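Local coordinates for protein thin, isoform D (Drosophila melanogaster, PDB 6D69) that probably takes part in ubiquitin transfer and zinc binding as a RING-type protein, this chain being its C-terminal NHL-repeat beta-propeller, at residues R199-D204 / V239-Q244; V60-S65 / D93-V98; R29-Q34 / S275-F280; E159-Q164 / G177-G182. All coordinates share one frame; numbering follows the deposited sequence.

Contact 1 of 4, residues R199-D204 / V239-Q244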
loop_
_atom_site.group_PDB
_atom_site.type_symbol
_atom_site.label_atom_id
_atom_site.label_comp_id
_atom_site.label_asym_id
_atom_site.label_seq_id
_atom_site.Cartn_x
_atom_site.Cartn_y
_atom_site.Cartn_z
ATOM N N ARG A 199 -9.710 -9.885 -6.905
ATOM C CA ARG A 199 -8.896 -9.384 -8.010
ATOM C C ARG A 199 -7.671 -8.665 -7.425
ATOM O O ARG A 199 -7.775 -7.947 -6.423
ATOM C CB ARG A 199 -9.710 -8.500 -8.966
ATOM C CG ARG A 199 -10.369 -7.299 -8.389
ATOM C CD ARG A 199 -11.130 -6.503 -9.478
ATOM N NE ARG A 199 -11.636 -5.243 -8.915
ATOM C CZ ARG A 199 -11.853 -4.141 -9.628
ATOM N NH1 ARG A 199 -11.620 -4.108 -10.937
ATOM N NH2 ARG A 199 -12.316 -3.059 -8.996
ATOM N N VAL A 200 -6.497 -8.950 -7.994
ATOM C CA VAL A 200 -5.218 -8.489 -7.464
ATOM C C VAL A 200 -4.812 -7.238 -8.236
ATOM O O VAL A 200 -4.675 -7.269 -9.463
ATOM C CB VAL A 200 -4.150 -9.592 -7.562
ATOM C CG1 VAL A 200 -2.877 -9.168 -6.928
ATOM C CG2 VAL A 200 -4.637 -10.863 -6.841
ATOM N N ILE A 201 -4.639 -6.129 -7.531
ATOM C CA ILE A 201 -4.495 -4.829 -8.171
ATOM C C ILE A 201 -3.071 -4.337 -7.939
ATOM O O ILE A 201 -2.692 -4.029 -6.809
ATOM C CB ILE A 201 -5.532 -3.837 -7.642
ATOM C CG1 ILE A 201 -6.923 -4.461 -7.820
ATOM C CG2 ILE A 201 -5.418 -2.513 -8.402
ATOM C CD1 ILE A 201 -8.075 -3.679 -7.289
ATOM N N VAL A 202 -2.271 -4.285 -8.997
ATOM C CA VAL A 202 -0.838 -4.020 -8.880
ATOM C C VAL A 202 -0.508 -2.679 -9.528
ATOM O O VAL A 202 -0.891 -2.428 -10.679
ATOM C CB VAL A 202 -0.010 -5.155 -9.516
ATOM C CG1 VAL A 202 1.474 -4.875 -9.385
ATOM C CG2 VAL A 202 -0.381 -6.512 -8.887
ATOM N N SER A 203 0.198 -1.814 -8.795
ATOM C CA SER A 203 0.701 -0.592 -9.395
ATOM C C SER A 203 2.020 -0.957 -10.050
ATOM O O SER A 203 2.950 -1.434 -9.397
ATOM C CB SER A 203 0.844 0.561 -8.404
ATOM O OG SER A 203 1.797 0.270 -7.420
ATOM N N ASP A 204 2.045 -0.810 -11.361
ATOM C CA ASP A 204 3.158 -1.236 -12.194
ATOM C C ASP A 204 3.975 0.018 -12.498
ATOM O O ASP A 204 3.806 0.666 -13.526
ATOM C CB ASP A 204 2.602 -1.903 -13.450
ATOM C CG ASP A 204 3.678 -2.516 -14.316
ATOM O OD1 ASP A 204 4.851 -2.567 -13.844
ATOM O OD2 ASP A 204 3.318 -2.938 -15.445
ATOM N N VAL A 239 -1.682 1.938 -4.103
ATOM C CA VAL A 239 -3.020 1.629 -4.597
ATOM C C VAL A 239 -3.875 1.087 -3.459
ATOM O O VAL A 239 -3.409 0.311 -2.610
ATOM C CB VAL A 239 -3.028 0.593 -5.739
ATOM C CG1 VAL A 239 -2.663 1.208 -6.984
ATOM C CG2 VAL A 239 -2.079 -0.565 -5.375
ATOM N N ALA A 240 -5.155 1.440 -3.498
ATOM C CA ALA A 240 -6.160 0.844 -2.631
ATOM C C ALA A 240 -7.435 0.613 -3.435
ATOM O O ALA A 240 -7.657 1.225 -4.497
ATOM C CB ALA A 240 -6.434 1.726 -1.408
ATOM N N VAL A 241 -8.277 -0.282 -2.911
ATOM C CA VAL A 241 -9.573 -0.594 -3.509
ATOM C C VAL A 241 -10.620 -0.647 -2.400
ATOM O O VAL A 241 -10.354 -1.157 -1.305
ATOM C CB VAL A 241 -9.511 -1.915 -4.302
ATOM C CG1 VAL A 241 -9.153 -3.116 -3.388
ATOM C CG2 VAL A 241 -10.795 -2.139 -5.018
ATOM N N ASP A 242 -11.800 -0.102 -2.665
ATOM C CA ASP A 242 -12.829 -0.029 -1.643
ATOM C C ASP A 242 -13.768 -1.205 -1.854
ATOM O O ASP A 242 -13.588 -2.014 -2.770
ATOM C CB ASP A 242 -13.540 1.339 -1.642
ATOM C CG ASP A 242 -14.533 1.522 -2.772
ATOM O OD1 ASP A 242 -14.839 0.536 -3.482
ATOM O OD2 ASP A 242 -15.034 2.674 -2.940
ATOM N N ASP A 243 -14.767 -1.328 -0.981
ATOM C CA ASP A 243 -15.590 -2.532 -1.048
ATOM C C ASP A 243 -16.520 -2.593 -2.274
ATOM O O ASP A 243 -17.173 -3.626 -2.467
ATOM C CB ASP A 243 -16.407 -2.678 0.229
ATOM C CG ASP A 243 -17.312 -1.468 0.525
ATOM O OD1 ASP A 243 -17.903 -0.854 -0.402
ATOM O OD2 ASP A 243 -17.470 -1.162 1.731
ATOM N N GLN A 244 -16.576 -1.566 -3.125
ATOM C CA GLN A 244 -17.291 -1.671 -4.390
ATOM C C GLN A 244 -16.368 -1.727 -5.601
ATOM O O GLN A 244 -16.854 -1.747 -6.751
ATOM C CB GLN A 244 -18.259 -0.504 -4.543
ATOM C CG GLN A 244 -19.240 -0.416 -3.482
ATOM C CD GLN A 244 -20.186 0.740 -3.620
ATOM O OE1 GLN A 244 -20.075 1.562 -4.530
ATOM N NE2 GLN A 244 -21.146 0.809 -2.714
#
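Ile-201 and Val-241 meet in a buried apolar contact between two neighbouring blades of the propeller. Residues 199-204 form the second strand of one blade. Val-239 to Val-241 lie on strand 236-241, the first of the next. The two strands run nearly antiparallel, 157° apart, but their axes stay 7.7 Å from each other. They therefore pack through side chains and are not paired as strands of one sheet. CD1 of Ile-201 lies 3.8 Å from CB of Val-241 and also touches both its methyls, the two side chains crossing at about a right angle. CG1 of Ile-201 stands beside its backbone N (chi1 -55°), and the extended chain carries CD1 to the valine. CG1 of Val-239 is 3.8 Å from CB of Ser-203, and its CG2 is 3.8 Å from the carbonyl O of Ile-201. The hydroxyl of Ser-203 bonds to Arg-237 O of the next blade; Tyr-191 O of its own blade is also within reach, the single proton shared or alternating. At the start of 199-204, NH2 of Arg-199 approaches CG2 of Val-241 obliquely at 4.4 Å. Ile-201 CD1, in the same strand, lies over one guanidinium face, offset toward its rim. Beyond the strand, Asp-242 OD1 accepts from Gln-244 N in an Asx turn. Blades packed face to face through apolar side chains build a beta-propeller, here between consecutive NHL blades.

Contact 2 of 4, residues V60-S65 / D93-V98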
loop_
_atom_site.group_PDB
_atom_site.type_symbol
_atom_site.label_atom_id
_atom_site.label_comp_id
_atom_site.label_asym_id
_atom_site.label_seq_id
_atom_site.Cartn_x
_atom_site.Cartn_y
_atom_site.Cartn_z
ATOM N N VAL A 60 -2.556 2.487 10.059
ATOM C CA VAL A 60 -1.303 1.803 10.369
ATOM C C VAL A 60 -0.245 2.272 9.363
ATOM O O VAL A 60 -0.441 2.219 8.138
ATOM C CB VAL A 60 -1.481 0.266 10.443
ATOM C CG1 VAL A 60 -2.056 -0.278 9.259
ATOM C CG2 VAL A 60 -0.151 -0.436 10.700
ATOM N N VAL A 61 0.856 2.791 9.892
ATOM C CA VAL A 61 1.891 3.439 9.097
ATOM C C VAL A 61 3.185 2.642 9.193
ATOM O O VAL A 61 3.645 2.323 10.297
ATOM C CB VAL A 61 2.120 4.881 9.563
ATOM C CG1 VAL A 61 3.133 5.527 8.675
ATOM C CG2 VAL A 61 0.809 5.657 9.553
ATOM N N ALA A 62 3.769 2.329 8.039
ATOM C CA ALA A 62 5.160 1.883 7.933
ATOM C C ALA A 62 6.094 3.091 8.010
ATOM O O ALA A 62 6.264 3.826 7.041
ATOM C CB ALA A 62 5.346 1.123 6.629
ATOM N N ASP A 63 6.718 3.305 9.164
ATOM C CA ASP A 63 7.525 4.506 9.417
ATOM C C ASP A 63 8.977 4.200 9.035
ATOM O O ASP A 63 9.867 4.113 9.876
ATOM C CB ASP A 63 7.377 4.920 10.883
ATOM C CG ASP A 63 8.025 6.243 11.222
ATOM O OD1 ASP A 63 8.258 7.072 10.333
ATOM O OD2 ASP A 63 8.302 6.458 12.415
ATOM N N SER A 64 9.211 4.106 7.714
ATOM C CA SER A 64 10.352 3.350 7.175
ATOM C C SER A 64 11.672 3.705 7.839
ATOM O O SER A 64 12.389 2.827 8.336
ATOM C CB SER A 64 10.486 3.569 5.683
ATOM O OG SER A 64 9.369 3.062 4.995
ATOM N N SER A 65 12.027 4.984 7.847
ATOM C CA SER A 65 13.367 5.304 8.326
ATOM C C SER A 65 13.481 5.323 9.845
ATOM O O SER A 65 14.605 5.412 10.360
ATOM C CB SER A 65 13.818 6.627 7.747
ATOM O OG SER A 65 13.961 6.430 6.348
ATOM N N ASP A 93 14.741 -3.618 8.875
ATOM C CA ASP A 93 15.755 -2.715 8.370
ATOM C C ASP A 93 15.005 -1.519 7.818
ATOM O O ASP A 93 14.748 -0.596 8.582
ATOM C CB ASP A 93 16.696 -3.350 7.364
ATOM C CG ASP A 93 17.935 -2.473 7.131
ATOM O OD1 ASP A 93 17.732 -1.251 6.909
ATOM O OD2 ASP A 93 19.095 -2.976 7.242
ATOM N N CYS A 94 14.595 -1.469 6.565
ATOM C CA CYS A 94 13.966 -0.219 6.095
ATOM C C CYS A 94 12.613 -0.560 5.455
ATOM O O CYS A 94 12.405 -0.458 4.243
ATOM C CB CYS A 94 14.908 0.587 5.167
ATOM S SG CYS A 94 14.596 2.415 5.115
ATOM N N LEU A 95 11.665 -0.913 6.319
ATOM C CA LEU A 95 10.407 -1.494 5.873
ATOM C C LEU A 95 9.624 -0.522 5.009
ATOM O O LEU A 95 9.675 0.696 5.200
ATOM C CB LEU A 95 9.560 -1.934 7.081
ATOM C CG LEU A 95 9.110 -0.986 8.209
ATOM C CD1 LEU A 95 7.989 -0.215 7.754
ATOM C CD2 LEU A 95 8.619 -1.752 9.427
ATOM N N ALA A 96 8.914 -1.063 4.045
ATOM C CA ALA A 96 8.118 -0.227 3.168
ATOM C C ALA A 96 6.633 -0.548 3.178
ATOM O O ALA A 96 5.809 0.365 3.163
ATOM C CB ALA A 96 8.638 -0.371 1.763
ATOM N N GLY A 97 6.269 -1.818 3.169
ATOM C CA GLY A 97 4.888 -2.232 3.028
ATOM C C GLY A 97 4.358 -2.776 4.340
ATOM O O GLY A 97 5.103 -3.341 5.140
ATOM N N VAL A 98 3.059 -2.590 4.556
ATOM C CA VAL A 98 2.399 -3.090 5.745
ATOM C C VAL A 98 0.955 -3.418 5.409
ATOM O O VAL A 98 0.382 -2.916 4.433
ATOM C CB VAL A 98 2.510 -2.082 6.901
ATOM C CG1 VAL A 98 1.836 -0.754 6.529
ATOM C CG2 VAL A 98 1.959 -2.670 8.162
#
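The backbones of 60-65 and 93-98, nearest at Ser-64 and Leu-95 with their CA atoms 5.0 Å apart, run in nearly opposite directions at 158°. Apolar side chains meet along one part, a serine and a cysteine at the other. CG2 of Val-60 meets CG2 of Val-98 at 4.0 Å. The other methyl of Val-98, CG1, stands between its backbone N and carbonyl carbon (chi1 61°). It is thereby directed to Ala-62, 4.0 Å from its CB. CB of Ala-62 also faces the carbonyl O of Ala-96 at 3.6 Å. The CD1 branch of Leu-95 turns to the same alanine, but the model sets these carbons implausibly close. The hydroxyl of Ser-64 bonds to the carbonyl O of Leu-95, modelled too short for its length to be trusted. SG of Cys-94 rests 3.9 Å from the carbonyl O of Ser-64. Asp-63 points away from this interface and forms a salt bridge with Arg-68. Val-60 and Leu-95 are packed against strand 68-72 of the first blade through Val-69, and against strand 106-110 of the second through Tyr-106 and Ile-108 respectively. The contact thus lies between two successive blades, where strand 59-63 faces the entry to strand 97-100.

Contact 3 of 4, residues R29-Q34 / S275-F280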
loop_
_atom_site.group_PDB
_atom_site.type_symbol
_atom_site.label_atom_id
_atom_site.label_comp_id
_atom_site.label_asym_id
_atom_site.label_seq_id
_atom_site.Cartn_x
_atom_site.Cartn_y
_atom_site.Cartn_z
ATOM N N ARG A 29 -11.067 16.797 -1.707
ATOM C CA ARG A 29 -9.955 17.697 -1.987
ATOM C C ARG A 29 -9.291 18.119 -0.688
ATOM O O ARG A 29 -8.063 18.052 -0.554
ATOM C CB ARG A 29 -10.429 18.925 -2.763
ATOM C CG ARG A 29 -9.268 19.734 -3.338
ATOM C CD ARG A 29 -9.692 21.061 -3.982
ATOM N NE ARG A 29 -10.698 20.900 -5.033
ATOM C CZ ARG A 29 -10.507 20.263 -6.190
ATOM N NH1 ARG A 29 -9.341 19.678 -6.477
ATOM N NH2 ARG A 29 -11.513 20.192 -7.061
ATOM N N GLN A 30 -10.107 18.530 0.279
ATOM C CA GLN A 30 -9.616 19.158 1.492
ATOM C C GLN A 30 -9.286 18.145 2.595
ATOM O O GLN A 30 -10.145 17.371 3.026
ATOM C CB GLN A 30 -10.660 20.152 1.974
ATOM C CG GLN A 30 -10.256 20.822 3.265
ATOM C CD GLN A 30 -11.009 22.106 3.537
ATOM O OE1 GLN A 30 -11.843 22.543 2.740
ATOM N NE2 GLN A 30 -10.709 22.723 4.677
ATOM N N GLN A 31 -8.057 18.187 3.090
ATOM C CA GLN A 31 -7.656 17.236 4.120
ATOM C C GLN A 31 -8.528 17.420 5.359
ATOM O O GLN A 31 -8.725 18.550 5.791
ATOM C CB GLN A 31 -6.151 17.413 4.459
ATOM C CG GLN A 31 -5.838 18.070 5.785
ATOM C CD GLN A 31 -4.340 18.165 6.146
ATOM O OE1 GLN A 31 -3.444 17.792 5.378
ATOM N NE2 GLN A 31 -4.078 18.656 7.350
ATOM N N LEU A 32 -9.059 16.309 5.926
ATOM C CA LEU A 32 -9.752 16.366 7.220
ATOM C C LEU A 32 -8.775 16.585 8.356
ATOM O O LEU A 32 -8.987 17.454 9.199
ATOM C CB LEU A 32 -10.548 15.094 7.516
ATOM C CG LEU A 32 -11.437 14.465 6.467
ATOM C CD1 LEU A 32 -12.086 13.250 7.161
ATOM C CD2 LEU A 32 -12.460 15.449 5.857
ATOM N N PHE A 33 -7.725 15.777 8.429
ATOM C CA PHE A 33 -6.690 15.983 9.424
ATOM C C PHE A 33 -5.405 15.399 8.866
ATOM O O PHE A 33 -5.394 14.780 7.793
ATOM C CB PHE A 33 -7.065 15.373 10.794
ATOM C CG PHE A 33 -7.169 13.861 10.816
ATOM C CD1 PHE A 33 -6.056 13.084 11.031
ATOM C CD2 PHE A 33 -8.399 13.222 10.640
ATOM C CE1 PHE A 33 -6.159 11.682 11.059
ATOM C CE2 PHE A 33 -8.514 11.830 10.690
ATOM C CZ PHE A 33 -7.397 11.067 10.895
ATOM N N GLN A 34 -4.311 15.612 9.599
ATOM C CA GLN A 34 -3.041 15.015 9.227
ATOM C C GLN A 34 -2.346 14.446 10.455
ATOM O O GLN A 34 -2.714 14.729 11.595
ATOM C CB GLN A 34 -2.148 16.020 8.515
ATOM C CG GLN A 34 -1.376 16.995 9.364
ATOM C CD GLN A 34 -0.420 17.832 8.479
ATOM O OE1 GLN A 34 -0.726 18.107 7.325
ATOM N NE2 GLN A 34 0.753 18.154 8.994
ATOM N N SER A 275 3.631 21.403 0.054
ATOM C CA SER A 275 3.675 20.916 1.429
ATOM C C SER A 275 2.601 21.541 2.327
ATOM O O SER A 275 2.728 21.490 3.546
ATOM C CB SER A 275 5.048 21.157 2.040
ATOM O OG SER A 275 5.203 22.532 2.255
ATOM N N GLY A 276 1.540 22.113 1.768
ATOM C CA GLY A 276 0.409 22.563 2.545
ATOM C C GLY A 276 -0.751 21.581 2.462
ATOM O O GLY A 276 -0.608 20.426 2.050
ATOM N N ASP A 277 -1.927 22.054 2.867
ATOM C CA ASP A 277 -3.083 21.173 2.855
ATOM C C ASP A 277 -3.337 20.688 1.436
ATOM O O ASP A 277 -3.432 21.482 0.494
ATOM C CB ASP A 277 -4.309 21.886 3.432
ATOM C CG ASP A 277 -4.231 22.092 4.982
ATOM O OD1 ASP A 277 -3.263 21.630 5.658
ATOM O OD2 ASP A 277 -5.164 22.736 5.527
ATOM N N SER A 278 -3.374 19.370 1.270
ATOM C CA SER A 278 -3.710 18.742 -0.005
ATOM C C SER A 278 -2.588 18.831 -1.022
ATOM O O SER A 278 -2.815 18.674 -2.228
ATOM C CB SER A 278 -4.983 19.365 -0.564
ATOM O OG SER A 278 -5.909 19.520 0.502
ATOM N N GLU A 279 -1.370 19.061 -0.559
ATOM C CA GLU A 279 -0.218 19.090 -1.431
ATOM C C GLU A 279 0.686 17.951 -0.998
ATOM O O GLU A 279 0.631 17.521 0.156
ATOM C CB GLU A 279 0.491 20.452 -1.371
ATOM C CG GLU A 279 -0.336 21.663 -1.920
ATOM C CD GLU A 279 0.298 23.008 -1.545
ATOM O OE1 GLU A 279 -0.341 24.072 -1.727
ATOM O OE2 GLU A 279 1.438 22.988 -1.036
ATOM N N PHE A 280 1.474 17.429 -1.939
ATOM C CA PHE A 280 2.274 16.247 -1.666
ATOM C C PHE A 280 3.682 16.401 -2.223
ATOM O O PHE A 280 3.922 17.083 -3.232
ATOM C CB PHE A 280 1.646 14.951 -2.271
ATOM C CG PHE A 280 0.170 14.789 -2.025
ATOM C CD1 PHE A 280 -0.318 14.459 -0.790
ATOM C CD2 PHE A 280 -0.714 14.932 -3.046
ATOM C CE1 PHE A 280 -1.706 14.318 -0.574
ATOM C CE2 PHE A 280 -2.062 14.789 -2.838
ATOM C CZ PHE A 280 -2.555 14.482 -1.591
#
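Arg-29 and Ser-278 meet beside the closure of the propeller ring, where the N-terminal strand 33-36 completes the sheet of the last blade. OG of Ser-278 donates to the carbonyl O of Arg-29 at 2.8 Å. The hydroxyl arrives tilted 25° out of the carbonyl plane, with a C=O to donor angle of 141°. OG stands beside its own backbone N (chi1 -43°), which turns it to the N-terminal segment. Next to this bond, the extended side chain of Gln-31 crosses that of Asp-277 at about a right angle. CD of Gln-31 lies 3.7 Å from OD1 of Asp-277, and the amide and carboxylate planes are 31° apart. With an alanine at Gln-31, the Asp-277 carboxylate would probably lose this flat neighbour and turn more freely. Ser-278 and Asp-277 occupy the middle of a type II beta turn, closed by Glu-279 N to Gly-276 O at 3.0 Å. A second bond runs from Gly-276 N to OE2 of Glu-279. The turn connects strands 266-273 and 279-288. Strand 303-306 lies close by, with Arg-303 and Gln-305 bonding to the turn backbone and Val-306 pairing with Leu-32 and Phe-33. Phe-307, just after that strand, touches both Gln-31 and Ser-278.

Contact 4 of 4, residues E159-Q164 / G177-G182; sequences ENHRVQ and GSCGRG
His-161 and Cys-179 form a sulfur-aromatic contact. SG of Cys-179 sits over the centre of the imidazole face, 3.7 Å from the ring centroid and 11° off the ring normal. The cysteine torsion puts it there, with SG opposite its backbone N (chi1 -151°). At the root of the ring, CB of His-161 lies 3.5 Å from the backbone N of Cys-179. The carbonyl O of His-161 is 3.2 Å from CA of Ser-178, and CB of Arg-162 is 3.3 Å from the carbonyl O of Gly-177. Gly-177 has a positive phi, and a side chain there would point at the 159-164 segment. Polar ends are bound elsewhere. ND1 of His-161 accepts from the backbone N of His-188, whose ring also meets the imidazole. Replacing His-161 by an alanine would probably leave the Cys-179 sulfur without its ring and the His-188 N-H without this acceptor. Arg-162 leads away to the carbonyl O of Ala-135 and forms a salt bridge with Asp-157. Asp-157 also accepts from Asn-160. A like trio recurs in the next blade as Asp-204, Asn-207 and Arg-209, and the carbonyls of Gly-180 and Gly-182 bond to those last two. A turn between a blade's second and third strands, held by an Asp-Asn-Arg trio and met by the loop to the following blade, is consistent with the repeating NHL propeller.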
loop_
_atom_site.group_PDB
_atom_site.type_symbol
_atom_site.label_atom_id
_atom_site.label_comp_id
_atom_site.label_asym_id
_atom_site.label_seq_id
_atom_site.Cartn_x
_atom_site.Cartn_y
_atom_site.Cartn_z
ATOM N N GLU A 159 12.278 -5.751 -7.087
ATOM C CA GLU A 159 13.441 -5.994 -7.945
ATOM C C GLU A 159 13.434 -7.361 -8.614
ATOM O O GLU A 159 14.401 -7.703 -9.293
ATOM C CB GLU A 159 14.710 -5.844 -7.115
ATOM C CG GLU A 159 14.780 -4.562 -6.308
ATOM C CD GLU A 159 15.369 -3.416 -7.047
ATOM O OE1 GLU A 159 15.813 -3.655 -8.182
ATOM O OE2 GLU A 159 15.373 -2.292 -6.481
ATOM N N ASN A 160 12.411 -8.173 -8.396
ATOM C CA ASN A 160 12.195 -9.364 -9.200
ATOM C C ASN A 160 11.013 -9.226 -10.135
ATOM O O ASN A 160 10.663 -10.202 -10.805
ATOM C CB ASN A 160 11.971 -10.588 -8.313
ATOM C CG ASN A 160 13.217 -11.001 -7.575
ATOM O OD1 ASN A 160 14.304 -10.914 -8.116
ATOM N ND2 ASN A 160 13.067 -11.445 -6.324
ATOM N N HIS A 161 10.342 -8.075 -10.125
ATOM C CA HIS A 161 9.331 -7.718 -11.113
ATOM C C HIS A 161 8.172 -8.724 -11.140
ATOM O O HIS A 161 7.594 -9.014 -12.194
ATOM C CB HIS A 161 10.000 -7.536 -12.490
ATOM C CG HIS A 161 11.204 -6.660 -12.415
ATOM N ND1 HIS A 161 11.122 -5.287 -12.487
ATOM C CD2 HIS A 161 12.503 -6.949 -12.168
ATOM C CE1 HIS A 161 12.324 -4.767 -12.315
ATOM N NE2 HIS A 161 13.179 -5.755 -12.122
ATOM N N ARG A 162 7.784 -9.198 -9.953
ATOM C CA ARG A 162 6.764 -10.238 -9.818
ATOM C C ARG A 162 5.966 -10.083 -8.522
ATOM O O ARG A 162 6.351 -9.370 -7.589
ATOM C CB ARG A 162 7.398 -11.640 -9.824
ATOM C CG ARG A 162 8.266 -11.912 -8.573
ATOM C CD ARG A 162 9.023 -13.229 -8.722
ATOM N NE ARG A 162 10.003 -13.420 -7.664
ATOM C CZ ARG A 162 10.658 -14.559 -7.469
ATOM N NH1 ARG A 162 10.452 -15.601 -8.280
ATOM N NH2 ARG A 162 11.515 -14.652 -6.455
ATOM N N VAL A 163 4.865 -10.819 -8.464
ATOM C CA VAL A 163 4.060 -10.955 -7.258
ATOM C C VAL A 163 4.146 -12.398 -6.787
ATOM O O VAL A 163 3.912 -13.321 -7.569
ATOM C CB VAL A 163 2.600 -10.537 -7.525
ATOM C CG1 VAL A 163 1.808 -10.598 -6.271
ATOM C CG2 VAL A 163 2.520 -9.111 -8.135
ATOM N N GLN A 164 4.498 -12.592 -5.523
ATOM C CA GLN A 164 4.484 -13.908 -4.887
ATOM C C GLN A 164 3.391 -13.970 -3.831
ATOM O O GLN A 164 3.293 -13.078 -2.978
ATOM C CB GLN A 164 5.827 -14.229 -4.228
ATOM C CG GLN A 164 7.053 -14.328 -5.194
ATOM C CD GLN A 164 8.326 -14.748 -4.448
ATOM O OE1 GLN A 164 8.467 -15.909 -4.050
ATOM N NE2 GLN A 164 9.253 -13.800 -4.251
ATOM N N GLY A 177 3.639 -12.628 -12.891
ATOM C CA GLY A 177 4.270 -11.422 -13.400
ATOM C C GLY A 177 5.760 -11.645 -13.560
ATOM O O GLY A 177 6.370 -12.474 -12.860
ATOM N N SER A 178 6.352 -10.918 -14.504
ATOM C CA SER A 178 7.792 -10.986 -14.740
ATOM C C SER A 178 8.228 -9.732 -15.478
ATOM O O SER A 178 7.418 -9.057 -16.120
ATOM C CB SER A 178 8.177 -12.220 -15.546
ATOM O OG SER A 178 7.731 -12.088 -16.881
ATOM N N CYS A 179 9.534 -9.461 -15.420
ATOM C CA CYS A 179 10.109 -8.284 -16.065
ATOM C C CYS A 179 9.732 -8.165 -17.537
ATOM O O CYS A 179 9.818 -9.127 -18.302
ATOM C CB CYS A 179 11.621 -8.312 -15.942
ATOM S SG CYS A 179 12.241 -6.652 -15.933
ATOM N N GLY A 180 9.373 -6.959 -17.932
ATOM C CA GLY A 180 8.812 -6.697 -19.242
ATOM C C GLY A 180 7.830 -5.546 -19.189
ATOM O O GLY A 180 7.486 -5.040 -18.130
ATOM N N ARG A 181 7.376 -5.131 -20.373
ATOM C CA ARG A 181 6.413 -4.038 -20.494
ATOM C C ARG A 181 5.092 -4.480 -21.109
ATOM O O ARG A 181 4.231 -3.638 -21.392
ATOM C CB ARG A 181 7.001 -2.891 -21.316
ATOM C CG ARG A 181 7.146 -3.178 -22.807
ATOM C CD ARG A 181 7.224 -1.917 -23.607
ATOM N NE ARG A 181 8.600 -1.499 -23.879
ATOM C CZ ARG A 181 9.327 -1.924 -24.915
ATOM N NH1 ARG A 181 8.846 -2.826 -25.782
ATOM N NH2 ARG A 181 10.557 -1.451 -25.072
ATOM N N GLY A 182 4.900 -5.782 -21.287
ATOM C CA GLY A 182 3.760 -6.295 -21.998
ATOM C C GLY A 182 2.648 -6.800 -21.101
ATOM O O GLY A 182 2.659 -6.688 -19.876
#

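How the contacts relate
From the N terminus, the first segment of contact 3 comes first, and its partner arrives only near the C terminus. Contact 3 therefore closes nearly the whole ring, and the other three contacts nest inside it. Those three follow in series, and none cross. Contact 2 closes a short loop between the first two blades. Contact 4 closes the shortest, from a turn of one blade to the linker after its last strand. Contact 1 joins the next two blades. Contacts 1 and 2 lie on opposite sides of the chain's centre, 20 Å apart between centres. Contacts 1 and 4 touch, through Val-202 CG2 and Val-163 CG2 at 4.0 Å. Contact 1 ends one blade before that of contact 3.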